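Local coordinates for protein VP5 (Halorubrum pleomorphic virus 2, PDB 6QGI) that probably drives fusion of the viral envelope with the membrane of its haloarchaeal host cell, serving as the virus's envelope protein, at residues V109-L114 with T175-G180; T167-A172 with P230-M235; T357-G362 with E421-L426; V390-G395 with W405-S410. All blocks are in the same frame, centred on the assembly; numbering follows the deposited sequence.

How the contacts relate
Contacts 1 and 2 come first along the chain, inside the N-terminal envelope-protein family region, and their segments alternate in sequence. Their centres lie 8 Å apart and they touch: strands 167-170 and 176-186 are neighbours in one antiparallel sheet, which contact 1 lays on helix 91-133 and contact 2 joins to helix 225-253. Contacts 3 and 4 belong to a later, beta-rich part, about 47 to 50 Å away between centres, on the opposite side of the chain's centre. There contact 4 is nested inside the loop closed by contact 3; their centres are 11 Å apart, without touching. The four thus sample a helix-and-sheet region and a distant, glycosylated beta region of one chain.

Contact 1 (V109-L114 with T175-G180)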
loop_
_atom_site.group_PDB
_atom_site.type_symbol
_atom_site.label_atom_id
_atom_site.label_comp_id
_atom_site.label_asym_id
_atom_site.label_seq_id
_atom_site.Cartn_x
_atom_site.Cartn_y
_atom_site.Cartn_z
ATOM N N VAL A 109 -1.206 15.149 5.188
ATOM C CA VAL A 109 -1.882 13.909 4.785
ATOM C C VAL A 109 -2.657 14.184 3.492
ATOM O O VAL A 109 -2.478 13.439 2.527
ATOM C CB VAL A 109 -2.773 13.301 5.908
ATOM C CG1 VAL A 109 -3.543 12.078 5.417
ATOM C CG2 VAL A 109 -1.940 12.944 7.133
ATOM N N GLN A 110 -3.480 15.261 3.460
ATOM C CA GLN A 110 -4.266 15.659 2.278
ATOM C C GLN A 110 -3.377 15.923 1.065
ATOM O O GLN A 110 -3.708 15.479 -0.033
ATOM C CB GLN A 110 -5.095 16.916 2.554
ATOM C CG GLN A 110 -6.267 16.731 3.499
ATOM C CD GLN A 110 -6.788 18.062 3.978
ATOM O OE1 GLN A 110 -6.030 18.998 4.273
ATOM N NE2 GLN A 110 -8.099 18.173 4.079
ATOM N N SER A 111 -2.246 16.637 1.266
ATOM C CA SER A 111 -1.288 16.967 0.208
ATOM C C SER A 111 -0.688 15.720 -0.397
ATOM O O SER A 111 -0.634 15.626 -1.615
ATOM C CB SER A 111 -0.178 17.878 0.724
ATOM O OG SER A 111 -0.727 19.080 1.233
ATOM N N ASN A 112 -0.261 14.755 0.438
ATOM C CA ASN A 112 0.331 13.502 -0.036
ATOM C C ASN A 112 -0.656 12.708 -0.871
ATOM O O ASN A 112 -0.282 12.196 -1.923
ATOM C CB ASN A 112 0.827 12.658 1.131
ATOM C CG ASN A 112 2.079 13.178 1.780
ATOM O OD1 ASN A 112 2.946 13.798 1.152
ATOM N ND2 ASN A 112 2.195 12.943 3.070
ATOM N N PHE A 113 -1.921 12.636 -0.411
ATOM C CA PHE A 113 -3.017 11.938 -1.069
ATOM C C PHE A 113 -3.349 12.577 -2.427
ATOM O O PHE A 113 -3.593 11.862 -3.396
ATOM C CB PHE A 113 -4.245 11.934 -0.143
ATOM C CG PHE A 113 -5.514 11.348 -0.715
ATOM C CD1 PHE A 113 -5.729 9.979 -0.707
ATOM C CD2 PHE A 113 -6.523 12.170 -1.200
ATOM C CE1 PHE A 113 -6.905 9.439 -1.232
ATOM C CE2 PHE A 113 -7.698 11.628 -1.721
ATOM C CZ PHE A 113 -7.884 10.268 -1.726
ATOM N N LEU A 114 -3.360 13.915 -2.492
ATOM C CA LEU A 114 -3.700 14.635 -3.720
ATOM C C LEU A 114 -2.525 14.702 -4.694
ATOM O O LEU A 114 -2.767 14.718 -5.899
ATOM C CB LEU A 114 -4.246 16.041 -3.425
ATOM C CG LEU A 114 -5.570 16.062 -2.648
ATOM C CD1 LEU A 114 -5.920 17.450 -2.172
ATOM C CD2 LEU A 114 -6.690 15.389 -3.426
ATOM N N THR A 175 -4.580 26.854 3.134
ATOM C CA THR A 175 -3.876 27.091 1.866
ATOM C C THR A 175 -4.615 26.361 0.738
ATOM O O THR A 175 -5.389 25.438 1.013
ATOM C CB THR A 175 -2.404 26.641 1.962
ATOM O OG1 THR A 175 -2.350 25.243 2.242
ATOM C CG2 THR A 175 -1.607 27.425 3.000
ATOM N N THR A 176 -4.394 26.775 -0.520
ATOM C CA THR A 176 -5.049 26.148 -1.672
ATOM C C THR A 176 -4.060 25.292 -2.473
ATOM O O THR A 176 -2.872 25.619 -2.569
ATOM C CB THR A 176 -5.732 27.182 -2.567
ATOM O OG1 THR A 176 -4.816 28.239 -2.856
ATOM C CG2 THR A 176 -7.004 27.741 -1.946
ATOM N N MET A 177 -4.566 24.189 -3.032
ATOM C CA MET A 177 -3.812 23.231 -3.827
ATOM C C MET A 177 -4.601 22.874 -5.085
ATOM O O MET A 177 -5.794 22.587 -4.989
ATOM C CB MET A 177 -3.532 21.973 -2.986
ATOM C CG MET A 177 -2.608 20.987 -3.650
ATOM S SD MET A 177 -2.458 19.454 -2.721
ATOM C CE MET A 177 -1.333 18.604 -3.755
ATOM N N SER A 178 -3.946 22.888 -6.254
ATOM C CA SER A 178 -4.599 22.510 -7.504
ATOM C C SER A 178 -4.563 20.984 -7.645
ATOM O O SER A 178 -3.513 20.376 -7.432
ATOM C CB SER A 178 -3.932 23.187 -8.697
ATOM O OG SER A 178 -4.681 22.991 -9.886
ATOM N N VAL A 179 -5.715 20.363 -7.931
ATOM C CA VAL A 179 -5.807 18.912 -8.088
ATOM C C VAL A 179 -6.205 18.592 -9.526
ATOM O O VAL A 179 -7.163 19.169 -10.056
ATOM C CB VAL A 179 -6.746 18.225 -7.052
ATOM C CG1 VAL A 179 -6.861 16.717 -7.312
ATOM C CG2 VAL A 179 -6.261 18.475 -5.628
ATOM N N GLY A 180 -5.442 17.676 -10.128
ATOM C CA GLY A 180 -5.628 17.208 -11.493
ATOM C C GLY A 180 -6.965 16.534 -11.700
ATOM O O GLY A 180 -7.482 15.895 -10.777
#
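S111 meets strand 176-179 through its backbone: its carbonyl O lies 3.7 Å from M177 CE. The M177 side chain runs straight out from the strand, with CG anti to the backbone N (chi1 -173°) and the later torsions extended too, which carries the methyl across to the helix. S111 OG passes alongside M177 SD without bonding to it and instead bonds back to the carbonyl of T107, one turn earlier. One turn on, L114 points at the strand and takes up both of its inward residues. Its CB is 3.9 Å from M177 CE, and its CD1 reaches V179 CG2 at 3.6 Å, with CD2 only slightly farther from that same methyl. The L114 and V179 side chains cross at nearly a right angle, so the isopropyl end of the leucine rests on one branch of the valine. Helix and strand run almost parallel, their axes 18° apart and 10.0 Å from each other at closest approach. N118 and W117, later on helix 91-133, bond to the strand backbone at S178 and G180. Between the two segments themselves the chemistry is apolar: methyl, thioether and isopropyl groups hold sheet to helix by dispersion and by exclusion of water.

Contact 2 (T167-A172 with P230-M235); sequences TSFTLA and PIYDEM
F169 on strand 167-170 and Y232 on helix 225-253 have the nearest CA atoms of the two segments, yet these are 11.7 Å apart, so only long side chains can bridge the gap. Both do so in the same way, with CG anti to the backbone N (chi1 178° for F169, 165° for Y232), and the two rings reach for each other from opposite directions. The Y232 hydroxyl arrives at the edge of the phenylalanine ring, near its plane, with OH 3.2 Å from F169 CE1. Alongside it, Y232 CE1 lies 3.4 Å from F169 CE1 and 3.6 Å from F169 CZ. The ring planes stand at 81° with centroids 5.6 Å apart, and the rings meet obliquely. L171 CD2 also lies at the F169 edge, close to the ring plane. M196 touches both rings, while Q110 and L114 of helix 91-133 pack against F169. The pairing is a bridge of two aromatic ends near the surface, joining sheet to helix over a small area. Its attraction comes from dispersion, with a probable electrostatic share where the phenol oxygen faces the slightly positive C-H edge of the phenylalanine.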
loop_
_atom_site.group_PDB
_atom_site.type_symbol
_atom_site.label_atom_id
_atom_site.label_comp_id
_atom_site.label_asym_id
_atom_site.label_seq_id
_atom_site.Cartn_x
_atom_site.Cartn_y
_atom_site.Cartn_z
ATOM N N THR A 167 -9.206 21.267 -10.517
ATOM C CA THR A 167 -9.979 21.795 -9.380
ATOM C C THR A 167 -9.039 22.408 -8.333
ATOM O O THR A 167 -7.871 22.040 -8.265
ATOM C CB THR A 167 -10.859 20.679 -8.771
ATOM O OG1 THR A 167 -11.431 19.897 -9.820
ATOM C CG2 THR A 167 -11.983 21.218 -7.886
ATOM N N SER A 168 -9.545 23.364 -7.544
ATOM C CA SER A 168 -8.776 23.994 -6.474
ATOM C C SER A 168 -9.336 23.518 -5.140
ATOM O O SER A 168 -10.527 23.689 -4.870
ATOM C CB SER A 168 -8.817 25.513 -6.592
ATOM O OG SER A 168 -7.838 26.101 -5.752
ATOM N N PHE A 169 -8.492 22.859 -4.338
ATOM C CA PHE A 169 -8.883 22.309 -3.043
ATOM C C PHE A 169 -8.261 23.096 -1.902
ATOM O O PHE A 169 -7.058 23.354 -1.908
ATOM C CB PHE A 169 -8.491 20.823 -2.945
ATOM C CG PHE A 169 -8.814 20.172 -1.617
ATOM C CD1 PHE A 169 -10.106 19.753 -1.324
ATOM C CD2 PHE A 169 -7.823 19.967 -0.662
ATOM C CE1 PHE A 169 -10.403 19.156 -0.098
ATOM C CE2 PHE A 169 -8.120 19.351 0.554
ATOM C CZ PHE A 169 -9.406 18.947 0.826
ATOM N N THR A 170 -9.082 23.448 -0.908
ATOM C CA THR A 170 -8.621 24.177 0.266
ATOM C C THR A 170 -8.200 23.151 1.326
ATOM O O THR A 170 -9.022 22.345 1.769
ATOM C CB THR A 170 -9.691 25.162 0.767
ATOM O OG1 THR A 170 -10.228 25.891 -0.342
ATOM C CG2 THR A 170 -9.145 26.131 1.818
ATOM N N LEU A 171 -6.915 23.180 1.717
ATOM C CA LEU A 171 -6.355 22.282 2.724
ATOM C C LEU A 171 -6.775 22.718 4.130
ATOM O O LEU A 171 -7.290 23.830 4.299
ATOM C CB LEU A 171 -4.823 22.230 2.591
ATOM C CG LEU A 171 -4.289 21.691 1.257
ATOM C CD1 LEU A 171 -2.864 22.115 1.016
ATOM C CD2 LEU A 171 -4.400 20.189 1.185
ATOM N N ALA A 172 -6.574 21.837 5.137
ATOM C CA ALA A 172 -6.914 22.112 6.536
ATOM C C ALA A 172 -6.184 23.351 7.041
ATOM O O ALA A 172 -6.742 24.128 7.815
ATOM C CB ALA A 172 -6.575 20.916 7.394
ATOM N N PRO A 230 -14.228 7.508 -1.333
ATOM C CA PRO A 230 -14.436 7.046 0.052
ATOM C C PRO A 230 -13.261 7.389 0.974
ATOM O O PRO A 230 -13.503 7.711 2.137
ATOM C CB PRO A 230 -14.593 5.527 -0.093
ATOM C CG PRO A 230 -14.942 5.307 -1.512
ATOM C CD PRO A 230 -14.191 6.356 -2.255
ATOM N N ILE A 231 -12.003 7.336 0.459
ATOM C CA ILE A 231 -10.798 7.655 1.242
ATOM C C ILE A 231 -10.796 9.156 1.589
ATOM O O ILE A 231 -10.535 9.492 2.745
ATOM C CB ILE A 231 -9.478 7.216 0.553
ATOM C CG1 ILE A 231 -9.518 5.727 0.190
ATOM C CG2 ILE A 231 -8.263 7.518 1.447
ATOM C CD1 ILE A 231 -8.563 5.308 -0.864
ATOM N N TYR A 232 -11.115 10.043 0.606
ATOM C CA TYR A 232 -11.195 11.493 0.820
ATOM C C TYR A 232 -12.259 11.830 1.877
ATOM O O TYR A 232 -11.975 12.613 2.782
ATOM C CB TYR A 232 -11.486 12.272 -0.492
ATOM C CG TYR A 232 -11.916 13.704 -0.237
ATOM C CD1 TYR A 232 -10.989 14.679 0.122
ATOM C CD2 TYR A 232 -13.267 14.059 -0.241
ATOM C CE1 TYR A 232 -11.387 15.973 0.446
ATOM C CE2 TYR A 232 -13.676 15.352 0.084
ATOM C CZ TYR A 232 -12.732 16.309 0.420
ATOM O OH TYR A 232 -13.126 17.591 0.731
ATOM N N ASP A 233 -13.488 11.277 1.722
ATOM C CA ASP A 233 -14.642 11.488 2.605
ATOM C C ASP A 233 -14.332 11.089 4.040
ATOM O O ASP A 233 -14.672 11.847 4.947
ATOM C CB ASP A 233 -15.877 10.714 2.105
ATOM C CG ASP A 233 -16.587 11.323 0.913
ATOM O OD1 ASP A 233 -16.290 12.492 0.579
ATOM O OD2 ASP A 233 -17.453 10.635 0.324
ATOM N N GLU A 234 -13.683 9.918 4.241
ATOM C CA GLU A 234 -13.275 9.411 5.557
ATOM C C GLU A 234 -12.189 10.321 6.146
ATOM O O GLU A 234 -12.231 10.610 7.339
ATOM C CB GLU A 234 -12.785 7.952 5.464
ATOM C CG GLU A 234 -12.728 7.225 6.801
ATOM C CD GLU A 234 -12.330 5.760 6.748
ATOM O OE1 GLU A 234 -12.855 5.023 5.882
ATOM O OE2 GLU A 234 -11.507 5.341 7.595
ATOM N N MET A 235 -11.247 10.799 5.301
ATOM C CA MET A 235 -10.182 11.724 5.691
ATOM C C MET A 235 -10.787 13.068 6.116
ATOM O O MET A 235 -10.324 13.675 7.085
ATOM C CB MET A 235 -9.194 11.918 4.534
ATOM C CG MET A 235 -7.835 12.435 4.962
ATOM S SD MET A 235 -6.758 12.795 3.545
ATOM C CE MET A 235 -6.380 11.126 2.984
#

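Contact 3 (T357-G362 with E421-L426); sequences TAYQSG and ESARFL
Y359 leans from a loop over A423 and E421 of strand 418-427, just where that strand carries a classic beta bulge: E421 and S422 both face N383 of the neighbouring strand 378-384. The loop turns sharply before the tyrosine. A358 is the centre of an inverse gamma turn, closed by a weak bond from Y359 N to T357 O (2.9 Å), and backbone bonds from A358 to T371 and from Q360 to T369 hold the loop on its other flank. Y359 takes the less common first torsion that sets CG between its own backbone N and carbonyl carbon (chi1 67°), and with chi2 at 90° the ring plane stands perpendicular to the plane through CA, CB and CG. This pose slants the phenol across the strand, toward the E421 end. A423 CB lies 3.7 Å from both Y359 CD2 and Y359 CE2, meeting that side of the ring obliquely; L370 also packs against the tyrosine. A423 is itself backed by W356 and L382. The strand alternates: A423 points toward the loop, whereas R424 points away from it, its NH1 forming a salt bridge with E381. Beyond the methyl the ring ends at the bulge, where the hydroxyl acts as donor: Y359 OH gives a weak hydrogen bond to the carbonyl E421 O at 3.1 Å.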
loop_
_atom_site.group_PDB
_atom_site.type_symbol
_atom_site.label_atom_id
_atom_site.label_comp_id
_atom_site.label_asym_id
_atom_site.label_seq_id
_atom_site.Cartn_x
_atom_site.Cartn_y
_atom_site.Cartn_z
ATOM N N THR A 357 5.090 -26.307 -9.689
ATOM C CA THR A 357 4.408 -27.352 -10.462
ATOM C C THR A 357 4.191 -26.878 -11.913
ATOM O O THR A 357 3.865 -27.687 -12.785
ATOM C CB THR A 357 3.088 -27.727 -9.744
ATOM O OG1 THR A 357 3.413 -28.330 -8.492
ATOM C CG2 THR A 357 2.216 -28.694 -10.535
ATOM N N ALA A 358 4.411 -25.582 -12.177
ATOM C CA ALA A 358 4.226 -25.002 -13.497
ATOM C C ALA A 358 5.455 -25.239 -14.388
ATOM O O ALA A 358 6.129 -24.294 -14.800
ATOM C CB ALA A 358 3.921 -23.518 -13.363
ATOM N N TYR A 359 5.731 -26.515 -14.701
ATOM C CA TYR A 359 6.863 -26.904 -15.536
ATOM C C TYR A 359 6.517 -28.085 -16.438
ATOM O O TYR A 359 5.635 -28.880 -16.102
ATOM C CB TYR A 359 8.093 -27.246 -14.669
ATOM C CG TYR A 359 7.938 -28.494 -13.822
ATOM C CD1 TYR A 359 8.317 -29.743 -14.308
ATOM C CD2 TYR A 359 7.453 -28.424 -12.521
ATOM C CE1 TYR A 359 8.154 -30.898 -13.543
ATOM C CE2 TYR A 359 7.316 -29.569 -11.734
ATOM C CZ TYR A 359 7.689 -30.803 -12.244
ATOM O OH TYR A 359 7.564 -31.933 -11.476
ATOM N N GLN A 360 7.239 -28.212 -17.562
ATOM C CA GLN A 360 7.094 -29.324 -18.496
ATOM C C GLN A 360 8.066 -30.419 -18.071
ATOM O O GLN A 360 9.221 -30.122 -17.758
ATOM C CB GLN A 360 7.330 -28.875 -19.944
ATOM C CG GLN A 360 6.249 -27.944 -20.468
ATOM C CD GLN A 360 6.092 -28.078 -21.954
ATOM O OE1 GLN A 360 6.816 -27.461 -22.740
ATOM N NE2 GLN A 360 5.142 -28.902 -22.370
ATOM N N SER A 361 7.586 -31.670 -17.998
ATOM C CA SER A 361 8.374 -32.815 -17.544
ATOM C C SER A 361 9.596 -33.086 -18.436
ATOM O O SER A 361 10.686 -33.285 -17.909
ATOM C CB SER A 361 7.500 -34.059 -17.441
ATOM O OG SER A 361 6.517 -33.894 -16.433
ATOM N N GLY A 362 9.415 -33.025 -19.756
ATOM C CA GLY A 362 10.479 -33.263 -20.726
ATOM C C GLY A 362 11.528 -32.172 -20.855
ATOM O O GLY A 362 11.195 -31.010 -21.111
ATOM N N GLU A 421 11.318 -34.241 -12.148
ATOM C CA GLU A 421 10.493 -34.972 -11.187
ATOM C C GLU A 421 9.962 -34.042 -10.106
ATOM O O GLU A 421 8.805 -34.178 -9.701
ATOM C CB GLU A 421 11.285 -36.131 -10.553
ATOM C CG GLU A 421 11.697 -37.225 -11.529
ATOM C CD GLU A 421 10.580 -37.912 -12.294
ATOM O OE1 GLU A 421 9.542 -38.243 -11.676
ATOM O OE2 GLU A 421 10.755 -38.136 -13.513
ATOM N N SER A 422 10.804 -33.097 -9.644
ATOM C CA SER A 422 10.470 -32.121 -8.606
ATOM C C SER A 422 10.987 -30.727 -8.961
ATOM O O SER A 422 11.990 -30.599 -9.662
ATOM C CB SER A 422 11.053 -32.555 -7.264
ATOM O OG SER A 422 10.647 -33.868 -6.910
ATOM N N ALA A 423 10.305 -29.684 -8.457
ATOM C CA ALA A 423 10.659 -28.276 -8.657
ATOM C C ALA A 423 10.126 -27.421 -7.520
ATOM O O ALA A 423 9.037 -27.694 -7.012
ATOM C CB ALA A 423 10.097 -27.780 -9.973
ATOM N N ARG A 424 10.890 -26.389 -7.120
ATOM C CA ARG A 424 10.507 -25.453 -6.060
ATOM C C ARG A 424 11.147 -24.082 -6.294
ATOM O O ARG A 424 12.180 -23.999 -6.961
ATOM C CB ARG A 424 10.860 -25.997 -4.654
ATOM C CG ARG A 424 12.331 -25.889 -4.232
ATOM C CD ARG A 424 12.475 -26.045 -2.729
ATOM N NE ARG A 424 13.690 -25.413 -2.209
ATOM C CZ ARG A 424 14.837 -26.051 -1.987
ATOM N NH1 ARG A 424 14.946 -27.347 -2.252
ATOM N NH2 ARG A 424 15.882 -25.398 -1.498
ATOM N N PHE A 425 10.541 -23.014 -5.750
ATOM C CA PHE A 425 11.098 -21.671 -5.879
ATOM C C PHE A 425 11.593 -21.172 -4.522
ATOM O O PHE A 425 11.021 -21.509 -3.483
ATOM C CB PHE A 425 10.105 -20.680 -6.525
ATOM C CG PHE A 425 8.958 -20.210 -5.663
ATOM C CD1 PHE A 425 7.741 -20.880 -5.669
ATOM C CD2 PHE A 425 9.076 -19.063 -4.882
ATOM C CE1 PHE A 425 6.676 -20.437 -4.881
ATOM C CE2 PHE A 425 8.013 -18.623 -4.094
ATOM C CZ PHE A 425 6.820 -19.312 -4.099
ATOM N N LEU A 426 12.669 -20.382 -4.544
ATOM C CA LEU A 426 13.291 -19.769 -3.366
ATOM C C LEU A 426 13.903 -18.428 -3.763
ATOM O O LEU A 426 14.199 -18.233 -4.937
ATOM C CB LEU A 426 14.343 -20.701 -2.712
ATOM C CG LEU A 426 15.518 -21.203 -3.573
ATOM C CD1 LEU A 426 16.670 -20.217 -3.575
ATOM C CD2 LEU A 426 16.041 -22.486 -3.040
#

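Contact 4 (V390-G395 with W405-S410). With NAG (2-acetamido-2-deoxy-beta-D-glucopyranose), chain B.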
loop_
_atom_site.group_PDB
_atom_site.type_symbol
_atom_site.label_atom_id
_atom_site.label_comp_id
_atom_site.label_asym_id
_atom_site.label_seq_id
_atom_site.Cartn_x
_atom_site.Cartn_y
_atom_site.Cartn_z
ATOM N N VAL A 390 19.402 -27.981 -10.020
ATOM C CA VAL A 390 19.872 -26.735 -10.638
ATOM C C VAL A 390 18.852 -25.601 -10.388
ATOM O O VAL A 390 17.656 -25.775 -10.636
ATOM C CB VAL A 390 20.186 -26.889 -12.158
ATOM C CG1 VAL A 390 20.661 -25.567 -12.761
ATOM C CG2 VAL A 390 21.215 -27.989 -12.421
ATOM N N ALA A 391 19.346 -24.442 -9.911
ATOM C CA ALA A 391 18.554 -23.240 -9.651
ATOM C C ALA A 391 18.813 -22.192 -10.739
ATOM O O ALA A 391 19.971 -21.932 -11.082
ATOM C CB ALA A 391 18.886 -22.677 -8.277
ATOM N N VAL A 392 17.736 -21.630 -11.311
ATOM C CA VAL A 392 17.805 -20.618 -12.373
ATOM C C VAL A 392 17.018 -19.384 -11.921
ATOM O O VAL A 392 15.838 -19.504 -11.589
ATOM C CB VAL A 392 17.298 -21.153 -13.746
ATOM C CG1 VAL A 392 17.394 -20.083 -14.833
ATOM C CG2 VAL A 392 18.045 -22.416 -14.169
ATOM N N ASP A 393 17.668 -18.203 -11.923
ATOM C CA ASP A 393 17.056 -16.932 -11.524
ATOM C C ASP A 393 15.996 -16.498 -12.537
ATOM O O ASP A 393 16.114 -16.812 -13.725
ATOM C CB ASP A 393 18.123 -15.841 -11.356
ATOM C CG ASP A 393 19.289 -16.210 -10.451
ATOM O OD1 ASP A 393 19.081 -16.993 -9.496
ATOM O OD2 ASP A 393 20.407 -15.712 -10.693
ATOM N N ALA A 394 14.955 -15.787 -12.049
ATOM C CA ALA A 394 13.784 -15.301 -12.791
ATOM C C ALA A 394 14.135 -14.541 -14.076
ATOM O O ALA A 394 13.439 -14.703 -15.080
ATOM C CB ALA A 394 12.937 -14.416 -11.895
ATOM N N GLY A 395 15.186 -13.722 -14.022
ATOM C CA GLY A 395 15.660 -12.935 -15.154
ATOM C C GLY A 395 16.388 -13.749 -16.199
ATOM O O GLY A 395 16.532 -13.298 -17.336
ATOM N N TRP A 405 8.358 -20.447 -20.525
ATOM C CA TRP A 405 9.645 -19.878 -20.140
ATOM C C TRP A 405 10.730 -20.940 -20.208
ATOM O O TRP A 405 10.673 -21.931 -19.482
ATOM C CB TRP A 405 9.559 -19.225 -18.755
ATOM C CG TRP A 405 8.821 -17.923 -18.798
ATOM C CD1 TRP A 405 9.362 -16.684 -18.964
ATOM C CD2 TRP A 405 7.396 -17.743 -18.806
ATOM N NE1 TRP A 405 8.368 -15.735 -19.016
ATOM C CE2 TRP A 405 7.151 -16.359 -18.937
ATOM C CE3 TRP A 405 6.300 -18.614 -18.673
ATOM C CZ2 TRP A 405 5.855 -15.827 -18.956
ATOM C CZ3 TRP A 405 5.018 -18.088 -18.713
ATOM C CH2 TRP A 405 4.806 -16.708 -18.827
ATOM N N TYR A 406 11.702 -20.745 -21.113
ATOM C CA TYR A 406 12.778 -21.710 -21.316
ATOM C C TYR A 406 14.142 -21.172 -20.885
ATOM O O TYR A 406 14.357 -19.966 -20.865
ATOM C CB TYR A 406 12.825 -22.183 -22.787
ATOM C CG TYR A 406 13.355 -21.162 -23.772
ATOM C CD1 TYR A 406 12.511 -20.196 -24.321
ATOM C CD2 TYR A 406 14.676 -21.195 -24.204
ATOM C CE1 TYR A 406 12.987 -19.264 -25.244
ATOM C CE2 TYR A 406 15.164 -20.267 -25.121
ATOM C CZ TYR A 406 14.314 -19.304 -25.641
ATOM O OH TYR A 406 14.792 -18.376 -26.534
ATOM N N HIS A 407 15.059 -22.089 -20.551
ATOM C CA HIS A 407 16.437 -21.796 -20.177
ATOM C C HIS A 407 17.307 -23.011 -20.465
ATOM O O HIS A 407 16.970 -24.124 -20.048
ATOM C CB HIS A 407 16.562 -21.365 -18.703
ATOM C CG HIS A 407 17.978 -21.109 -18.281
ATOM N ND1 HIS A 407 18.657 -19.974 -18.686
ATOM C CD2 HIS A 407 18.809 -21.873 -17.539
ATOM C CE1 HIS A 407 19.867 -20.074 -18.160
ATOM N NE2 HIS A 407 20.001 -21.195 -17.452
ATOM N N ASP A 408 18.424 -22.799 -21.181
ATOM C CA ASP A 408 19.359 -23.868 -21.515
ATOM C C ASP A 408 20.185 -24.216 -20.272
ATOM O O ASP A 408 21.071 -23.454 -19.875
ATOM C CB ASP A 408 20.250 -23.468 -22.712
ATOM C CG ASP A 408 21.088 -24.589 -23.303
ATOM O OD1 ASP A 408 20.690 -25.769 -23.167
ATOM O OD2 ASP A 408 22.128 -24.285 -23.925
ATOM N N VAL A 409 19.853 -25.350 -19.644
ATOM C CA VAL A 409 20.499 -25.833 -18.424
ATOM C C VAL A 409 21.580 -26.892 -18.771
ATOM O O VAL A 409 22.155 -27.503 -17.866
ATOM C CB VAL A 409 19.439 -26.385 -17.413
ATOM C CG1 VAL A 409 20.070 -26.730 -16.069
ATOM C CG2 VAL A 409 18.294 -25.398 -17.205
ATOM N N SER A 410 21.889 -27.073 -20.071
ATOM C CA SER A 410 22.878 -28.054 -20.524
ATOM C C SER A 410 24.303 -27.794 -19.956
ATOM O O SER A 410 24.941 -28.790 -19.585
ATOM C CB SER A 410 22.917 -28.130 -22.046
ATOM O OG SER A 410 23.298 -26.907 -22.652
HETATM C C1 NAG B . 21.711 -14.747 -14.523
HETATM C C2 NAG B . 21.796 -14.395 -13.042
HETATM C C3 NAG B . 23.162 -13.878 -12.569
HETATM C C4 NAG B . 24.300 -14.617 -13.268
HETATM C C5 NAG B . 24.083 -14.588 -14.779
HETATM C C6 NAG B . 25.208 -15.216 -15.573
HETATM C C7 NAG B . 19.726 -12.979 -13.385
HETATM C C8 NAG B . 18.527 -12.461 -12.644
HETATM N N2 NAG B . 20.731 -13.483 -12.607
HETATM O O3 NAG B . 23.272 -14.080 -11.164
HETATM O O4 NAG B . 25.545 -14.012 -12.931
HETATM O O5 NAG B . 22.890 -15.319 -15.094
HETATM O O6 NAG B . 25.045 -14.984 -16.967
HETATM O O7 NAG B . 19.788 -12.928 -14.606
#
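A valine methyl caps one face of the H407 imidazole, displaced toward the ring's rim: V392 CG1 lies 3.7 Å from the ring centroid and 17° off the ring normal, a CH-pi contact. The second branch, V392 CG2, stays on the same side of the ring plane, displaced outward past the rim, 3.5 Å from H407 CD2. H407 presents this face because its CG is anti to the backbone N (chi1 178°), which swings the ring out toward strand 389-393; a weak bond from ND1 to the carbonyl of N396 further restrains its rotation. Two residues before V392 and two after H407, V390 and V409 lie alongside each other pointing opposite ways, meeting at V390 CG1 and V409 CG1 (3.6 Å). At the far end S410 OG bonds to D408 OD1 (2.9 Å), from above the carboxylate plane. D393, next to V392, faces the N-acetylglucosamine carried by N396: its OD2 accepts a weak hydrogen bond from the sugar O3 (3.3 Å), while G395 N lies near the acetyl methyl C8. Strand 389-393 pairs with 378-384, and strand 405-408 with 367-370 and 398-399. Side chains alone meet between them, their nearest CA atoms about 8 Å apart, consistent with two sheets packed face to face, here beside an N-linked glycosylation site whose N396-W397-T398 sequence forms the N-X-T sequon.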